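Local coordinates for CCMAN5 (Cellulosimicrobium cellulans, PDB 2XSG), which hydrolyses alpha-mannosidic linkages as a family 92 glycoside hydrolase and enables mannose-6-phosphate modification of lysosomal enzymes produced in yeast, at residues Y196-T201 and V404-S409; Y347-A352 and V379-D384. All coordinates share one frame; numbering follows the deposited sequence.

Contact 1: Y196-T201 and V404-S409; sequences YNAAYT and VRWERS
Val-404 meets Tyr-196 through both its side chain and its carbonyl. Its CG1 lies 4.0 Å from CD2 of the tyrosine, and its carbonyl oxygen comes up to the ring edge, 3.6 Å from that same CD2. The tyrosine CG is trans to its own N (chi1 -161°), which carries the ring alongside Val-404 and on to Arg-405. Water 2 accepts from Asn-197 N at 3.0 Å and also lies close to Val-404 O, too close for that second bond to be more than doubtful.

Arg-405 comes next and crosses the tyrosine side chain. The hydroxyl of Tyr-196 sits above one face of the guanidinium, off toward its rim, with OH 3.5 Å from NH1 but at a poor angle for a hydrogen bond; ring and guanidinium planes are 43° apart. A bend at chi3 (-52°) goes with the side-on grip on Glu-407: NE donates to OE1 at 2.8 Å and NH2 to OE2 at 3.0 Å, the latter nearly straight. Two bonds to one carboxylate should limit rotation of the guanidinium.

Trp-406 presents the far end of its indole, CH2 lying 4.0 Å from the Ala-198 methyl, which meets the ring at its edge. Asn-197 also touches the six-membered ring, and its ND2 donates to water 1, which in turn donates to OE2 of Glu-407, bridging the segments through solvent. A type II turn from Trp-406 to Ser-409 leads into helix 409-418.

NH1 of Arg-405 bonds a Bis-Tris propane molecule, probably from the crystallisation liquor, and the side chain is about 8 Å from the calcium. This meeting of N-terminal beta domain and helical catalytic domain is consistent with the active-site region of family 92 mannosidases.

Contact 2: Y347-A352 and V379-D384; sequences YYDSWA and VYLFAD
Asp-349 and Leu-381 have their CA atoms 8.2 Å apart, as the short strand 348-349 and its flanking loops run past helix 368-387 at a distance that only side chains bridge.

Leu-381 stands at the centre of the contact, with one methyl for each aromatic partner. CD1 lies 3.4 Å from OH of Tyr-347, whose side chain crosses the leucine at about a right angle and brings its hydroxyl end against the aliphatic branch. CD2 goes to the indole of Trp-351, 3.5 Å from NE1 and 3.7 Å from CD1 of that tryptophan, the two side chains sliding past each other in opposite directions. The leucine reaches both because CG stands trans to its N (chi1 -179°), bringing the fork up to the 347-352 segment. With both methyls gone, as in an alanine, NE1 and CD1 of Trp-351 would probably lose their partner and Tyr-347 OH most of its cover, opening a gap between helix and loop.

One helix position earlier, Tyr-380 offers its CB to Tyr-347, 4.0 Å from CE1, while its own ring leads away from the segment. Asp-349 stays at the margin of the apolar contact. Its OD1 takes the N-H of Ser-350 at 2.7 Å, from above the carboxylate plane, and OD2 bonds Ser-400, so this buried carboxylate has polar partners on both oxygens.

Other aromatic and charged groups surround the contact. Tyr-347 stacks on Tyr-332, and Tyr-380 meets Phe-345 edge to face and Arg-426 by a cation-pi contact. Strand 348-349 pairs antiparallel with strand 323-324, while the residue after Leu-381, Phe-382, packs against helix 427-438 from another side of helix 368-387, leaving the helix wedged between the small two-strand sheet and its helical neighbour.

Overall arrangement
The chain first passes through 196-201, at the start of strand 198-208 in the N-terminal beta domain, and then enters the helical catalytic domain. There 347-352 leads into helices 353-366 and 368-387, and the second of these comes back at 379-384 to close contact 2 over a loop of 26 residues, nearly all helical. After 387 the chain returns at 404-409 to close contact 1, so contact 2 is nested within its loop. The two contacts also touch: Trp-351 O probably accepts from both Val-404 N and Arg-405 N, and Ser-409 packs on Phe-382. Together they tie the beta domain, via 404-409, to the catalytic helices.

Contact 1: Y196-T201 and V404-S409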
loop_
_atom_site.group_PDB
_atom_site.type_symbol
_atom_site.label_atom_id
_atom_site.label_comp_id
_atom_site.label_asym_id
_atom_site.label_seq_id
_atom_site.Cartn_x
_atom_site.Cartn_y
_atom_site.Cartn_z
ATOM N N TYR A 196 -12.088 -8.084 -4.268
ATOM C CA TYR A 196 -12.819 -7.466 -3.151
ATOM C C TYR A 196 -14.201 -6.879 -3.477
ATOM O O TYR A 196 -15.217 -7.564 -3.272
ATOM C CB TYR A 196 -11.923 -6.493 -2.351
ATOM C CG TYR A 196 -12.472 -6.210 -0.981
ATOM C CD1 TYR A 196 -12.590 -7.247 -0.018
ATOM C CD2 TYR A 196 -12.912 -4.924 -0.641
ATOM C CE1 TYR A 196 -13.121 -6.988 1.243
ATOM C CE2 TYR A 196 -13.439 -4.653 0.625
ATOM C CZ TYR A 196 -13.543 -5.687 1.554
ATOM O OH TYR A 196 -14.063 -5.416 2.788
ATOM N N ASN A 197 -14.263 -5.643 -3.981
ATOM C CA ASN A 197 -15.555 -5.006 -4.269
ATOM C C ASN A 197 -15.923 -4.933 -5.742
ATOM O O ASN A 197 -17.093 -4.760 -6.079
ATOM C CB ASN A 197 -15.613 -3.564 -3.730
ATOM C CG ASN A 197 -15.773 -3.498 -2.222
ATOM O OD1 ASN A 197 -16.362 -4.380 -1.595
ATOM N ND2 ASN A 197 -15.254 -2.432 -1.635
ATOM N N ALA A 198 -14.932 -5.007 -6.623
ATOM C CA ALA A 198 -15.148 -4.546 -7.991
ATOM C C ALA A 198 -14.436 -5.379 -9.014
ATOM O O ALA A 198 -13.349 -5.899 -8.759
ATOM C CB ALA A 198 -14.688 -3.098 -8.126
ATOM N N ALA A 199 -15.051 -5.492 -10.182
ATOM C CA ALA A 199 -14.369 -5.996 -11.355
ATOM C C ALA A 199 -13.551 -4.852 -11.955
ATOM O O ALA A 199 -13.804 -3.668 -11.651
ATOM C CB ALA A 199 -15.375 -6.527 -12.372
ATOM N N TYR A 200 -12.585 -5.214 -12.804
ATOM C CA TYR A 200 -11.730 -4.273 -13.534
ATOM C C TYR A 200 -11.388 -4.889 -14.902
ATOM O O TYR A 200 -11.334 -6.102 -15.044
ATOM C CB TYR A 200 -10.436 -3.990 -12.756
ATOM C CG TYR A 200 -9.557 -5.220 -12.625
ATOM C CD1 TYR A 200 -9.665 -6.072 -11.528
ATOM C CD2 TYR A 200 -8.626 -5.538 -13.619
ATOM C CE1 TYR A 200 -8.865 -7.213 -11.429
ATOM C CE2 TYR A 200 -7.841 -6.684 -13.533
ATOM C CZ TYR A 200 -7.967 -7.510 -12.441
ATOM O OH TYR A 200 -7.181 -8.633 -12.373
ATOM N N THR A 201 -11.162 -4.047 -15.899
ATOM C CA THR A 201 -10.702 -4.523 -17.199
ATOM C C THR A 201 -9.423 -3.802 -17.630
ATOM O O THR A 201 -9.313 -2.576 -17.494
ATOM C CB THR A 201 -11.793 -4.327 -18.254
ATOM O OG1 THR A 201 -12.940 -5.099 -17.870
ATOM C CG2 THR A 201 -11.311 -4.770 -19.653
ATOM N N VAL A 404 -9.425 -1.901 -4.728
ATOM C CA VAL A 404 -9.895 -2.544 -3.499
ATOM C C VAL A 404 -11.136 -1.863 -2.927
ATOM O O VAL A 404 -12.223 -2.386 -3.052
ATOM C CB VAL A 404 -8.795 -2.633 -2.433
ATOM C CG1 VAL A 404 -9.249 -3.505 -1.250
ATOM C CG2 VAL A 404 -7.496 -3.178 -3.045
ATOM N N ARG A 405 -10.958 -0.705 -2.295
ATOM C CA ARG A 405 -12.024 -0.088 -1.488
ATOM C C ARG A 405 -11.730 1.405 -1.275
ATOM O O ARG A 405 -10.585 1.843 -1.442
ATOM C CB ARG A 405 -12.205 -0.831 -0.151
ATOM C CG ARG A 405 -10.997 -0.764 0.792
ATOM C CD ARG A 405 -11.144 -1.677 2.006
ATOM N NE ARG A 405 -12.393 -1.513 2.740
ATOM C CZ ARG A 405 -12.745 -2.222 3.809
ATOM N NH1 ARG A 405 -11.926 -3.123 4.308
ATOM N NH2 ARG A 405 -13.906 -1.993 4.405
ATOM N N TRP A 406 -12.755 2.183 -0.922
ATOM C CA TRP A 406 -12.670 3.641 -1.054
ATOM C C TRP A 406 -13.043 4.426 0.194
ATOM O O TRP A 406 -13.020 5.648 0.175
ATOM C CB TRP A 406 -13.524 4.112 -2.243
ATOM C CG TRP A 406 -13.215 3.378 -3.530
ATOM C CD1 TRP A 406 -12.244 3.696 -4.448
ATOM C CD2 TRP A 406 -13.855 2.193 -4.014
ATOM N NE1 TRP A 406 -12.250 2.782 -5.485
ATOM C CE2 TRP A 406 -13.230 1.852 -5.244
ATOM C CE3 TRP A 406 -14.900 1.383 -3.533
ATOM C CZ2 TRP A 406 -13.612 0.735 -5.993
ATOM C CZ3 TRP A 406 -15.285 0.272 -4.281
ATOM C CH2 TRP A 406 -14.634 -0.045 -5.491
ATOM N N GLU A 407 -13.367 3.740 1.284
ATOM C CA GLU A 407 -13.706 4.433 2.530
ATOM C C GLU A 407 -12.560 5.332 2.972
ATOM O O GLU A 407 -11.403 5.003 2.743
ATOM C CB GLU A 407 -14.035 3.446 3.661
ATOM C CG GLU A 407 -15.196 2.499 3.394
ATOM C CD GLU A 407 -14.749 1.122 2.917
ATOM O OE1 GLU A 407 -13.647 0.990 2.344
ATOM O OE2 GLU A 407 -15.520 0.167 3.117
ATOM N N ARG A 408 -12.894 6.445 3.633
ATOM C CA ARG A 408 -11.924 7.432 4.139
ATOM C C ARG A 408 -11.402 8.365 3.048
ATOM O O ARG A 408 -10.577 9.237 3.339
ATOM C CB ARG A 408 -10.731 6.802 4.894
ATOM C CG ARG A 408 -11.049 5.794 6.014
ATOM C CD ARG A 408 -11.862 6.364 7.173
ATOM N NE ARG A 408 -13.304 6.195 6.964
ATOM C CZ ARG A 408 -13.998 5.086 7.217
ATOM N NH1 ARG A 408 -13.395 4.001 7.692
ATOM N NH2 ARG A 408 -15.308 5.053 6.975
ATOM N N SER A 409 -11.864 8.193 1.803
ATOM C CA SER A 409 -11.487 9.130 0.719
ATOM C C SER A 409 -11.720 10.597 1.107
ATOM O O SER A 409 -10.936 11.459 0.730
ATOM C CB SER A 409 -12.250 8.833 -0.582
ATOM O OG SER A 409 -11.818 7.625 -1.186
HETATM O O HOH W 1 -15.800 -1.863 1.340
HETATM O O HOH W 2 -12.690 -3.477 -5.308
#

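Contact 2: Y347-A352 and V379-D384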
loop_
_atom_site.group_PDB
_atom_site.type_symbol
_atom_site.label_atom_id
_atom_site.label_comp_id
_atom_site.label_asym_id
_atom_site.label_seq_id
_atom_site.Cartn_x
_atom_site.Cartn_y
_atom_site.Cartn_z
ATOM N N TYR A 347 -3.462 10.752 -14.129
ATOM C CA TYR A 347 -4.543 10.087 -13.412
ATOM C C TYR A 347 -4.021 8.782 -12.803
ATOM O O TYR A 347 -3.519 7.904 -13.511
ATOM C CB TYR A 347 -5.740 9.835 -14.337
ATOM C CG TYR A 347 -6.899 9.129 -13.685
ATOM C CD1 TYR A 347 -7.757 9.806 -12.819
ATOM C CD2 TYR A 347 -7.141 7.779 -13.927
ATOM C CE1 TYR A 347 -8.828 9.150 -12.205
ATOM C CE2 TYR A 347 -8.221 7.126 -13.330
ATOM C CZ TYR A 347 -9.064 7.823 -12.476
ATOM O OH TYR A 347 -10.129 7.180 -11.876
ATOM N N TYR A 348 -4.140 8.680 -11.486
ATOM C CA TYR A 348 -3.845 7.460 -10.756
ATOM C C TYR A 348 -5.141 6.772 -10.309
ATOM O O TYR A 348 -6.181 7.423 -10.121
ATOM C CB TYR A 348 -2.943 7.772 -9.545
ATOM C CG TYR A 348 -1.603 8.330 -9.974
ATOM C CD1 TYR A 348 -1.409 9.708 -10.162
ATOM C CD2 TYR A 348 -0.541 7.472 -10.240
ATOM C CE1 TYR A 348 -0.172 10.201 -10.587
ATOM C CE2 TYR A 348 0.671 7.948 -10.668
ATOM C CZ TYR A 348 0.853 9.305 -10.837
ATOM O OH TYR A 348 2.084 9.722 -11.268
ATOM N N ASP A 349 -5.055 5.450 -10.161
ATOM C CA ASP A 349 -6.177 4.613 -9.763
ATOM C C ASP A 349 -5.642 3.379 -9.045
ATOM O O ASP A 349 -4.458 3.024 -9.209
ATOM C CB ASP A 349 -6.991 4.218 -10.995
ATOM C CG ASP A 349 -8.375 3.669 -10.653
ATOM O OD1 ASP A 349 -8.779 3.661 -9.462
ATOM O OD2 ASP A 349 -9.055 3.207 -11.596
ATOM N N SER A 350 -6.520 2.752 -8.267
ATOM C CA SER A 350 -6.269 1.550 -7.433
ATOM C C SER A 350 -6.180 1.945 -5.978
ATOM O O SER A 350 -5.143 2.388 -5.513
ATOM C CB SER A 350 -5.020 0.769 -7.823
ATOM O OG SER A 350 -4.996 -0.459 -7.117
ATOM N N TRP A 351 -7.281 1.792 -5.266
ATOM C CA TRP A 351 -7.420 2.397 -3.949
ATOM C C TRP A 351 -7.739 1.334 -2.908
ATOM O O TRP A 351 -8.414 0.363 -3.209
ATOM C CB TRP A 351 -8.541 3.425 -3.997
ATOM C CG TRP A 351 -8.360 4.483 -5.075
ATOM C CD1 TRP A 351 -8.895 4.477 -6.325
ATOM C CD2 TRP A 351 -7.597 5.689 -4.967
ATOM N NE1 TRP A 351 -8.503 5.612 -7.020
ATOM C CE2 TRP A 351 -7.705 6.368 -6.203
ATOM C CE3 TRP A 351 -6.832 6.264 -3.939
ATOM C CZ2 TRP A 351 -7.096 7.601 -6.436
ATOM C CZ3 TRP A 351 -6.205 7.489 -4.177
ATOM C CH2 TRP A 351 -6.336 8.139 -5.421
ATOM N N ALA A 352 -7.214 1.502 -1.697
ATOM C CA ALA A 352 -7.536 0.631 -0.571
ATOM C C ALA A 352 -7.603 1.553 0.639
ATOM O O ALA A 352 -6.958 1.321 1.662
ATOM C CB ALA A 352 -6.471 -0.421 -0.376
ATOM N N VAL A 379 -10.450 12.834 -6.757
ATOM C CA VAL A 379 -11.544 13.767 -7.083
ATOM C C VAL A 379 -12.255 13.403 -8.399
ATOM O O VAL A 379 -13.480 13.353 -8.427
ATOM C CB VAL A 379 -11.075 15.243 -7.057
ATOM C CG1 VAL A 379 -12.139 16.160 -7.621
ATOM C CG2 VAL A 379 -10.735 15.663 -5.619
ATOM N N TYR A 380 -11.496 13.114 -9.455
ATOM C CA TYR A 380 -12.082 12.715 -10.743
ATOM C C TYR A 380 -12.868 11.425 -10.656
ATOM O O TYR A 380 -13.900 11.280 -11.323
ATOM C CB TYR A 380 -11.011 12.533 -11.813
ATOM C CG TYR A 380 -10.751 13.734 -12.653
ATOM C CD1 TYR A 380 -10.651 14.995 -12.076
ATOM C CD2 TYR A 380 -10.594 13.621 -14.039
ATOM C CE1 TYR A 380 -10.410 16.117 -12.846
ATOM C CE2 TYR A 380 -10.345 14.750 -14.828
ATOM C CZ TYR A 380 -10.260 15.988 -14.211
ATOM O OH TYR A 380 -9.999 17.112 -14.929
ATOM N N LEU A 381 -12.372 10.501 -9.836
ATOM C CA LEU A 381 -13.002 9.196 -9.658
ATOM C C LEU A 381 -14.407 9.321 -9.077
ATOM O O LEU A 381 -15.341 8.675 -9.563
ATOM C CB LEU A 381 -12.131 8.263 -8.806
ATOM C CG LEU A 381 -12.719 6.861 -8.605
ATOM C CD1 LEU A 381 -12.767 6.124 -9.936
ATOM C CD2 LEU A 381 -11.947 6.058 -7.576
ATOM N N PHE A 382 -14.547 10.147 -8.041
ATOM C CA PHE A 382 -15.864 10.423 -7.439
ATOM C C PHE A 382 -16.728 11.330 -8.321
ATOM O O PHE A 382 -17.942 11.176 -8.372
ATOM C CB PHE A 382 -15.723 10.974 -6.008
ATOM C CG PHE A 382 -15.562 9.885 -4.969
ATOM C CD1 PHE A 382 -16.672 9.261 -4.421
ATOM C CD2 PHE A 382 -14.293 9.432 -4.598
ATOM C CE1 PHE A 382 -16.533 8.216 -3.484
ATOM C CE2 PHE A 382 -14.149 8.405 -3.669
ATOM C CZ PHE A 382 -15.277 7.790 -3.120
ATOM N N ALA A 383 -16.092 12.258 -9.028
ATOM C CA ALA A 383 -16.794 13.133 -9.952
ATOM C C ALA A 383 -17.422 12.302 -11.080
ATOM O O ALA A 383 -18.558 12.587 -11.519
ATOM C CB ALA A 383 -15.854 14.173 -10.499
ATOM N N ASP A 384 -16.693 11.271 -11.512
ATOM C CA ASP A 384 -17.162 10.322 -12.520
ATOM C C ASP A 384 -18.351 9.479 -12.048
ATOM O O ASP A 384 -19.331 9.321 -12.798
ATOM C CB ASP A 384 -16.019 9.421 -13.014
ATOM C CG ASP A 384 -15.030 10.159 -13.909
ATOM O OD1 ASP A 384 -15.337 11.306 -14.337
ATOM O OD2 ASP A 384 -13.934 9.604 -14.173
#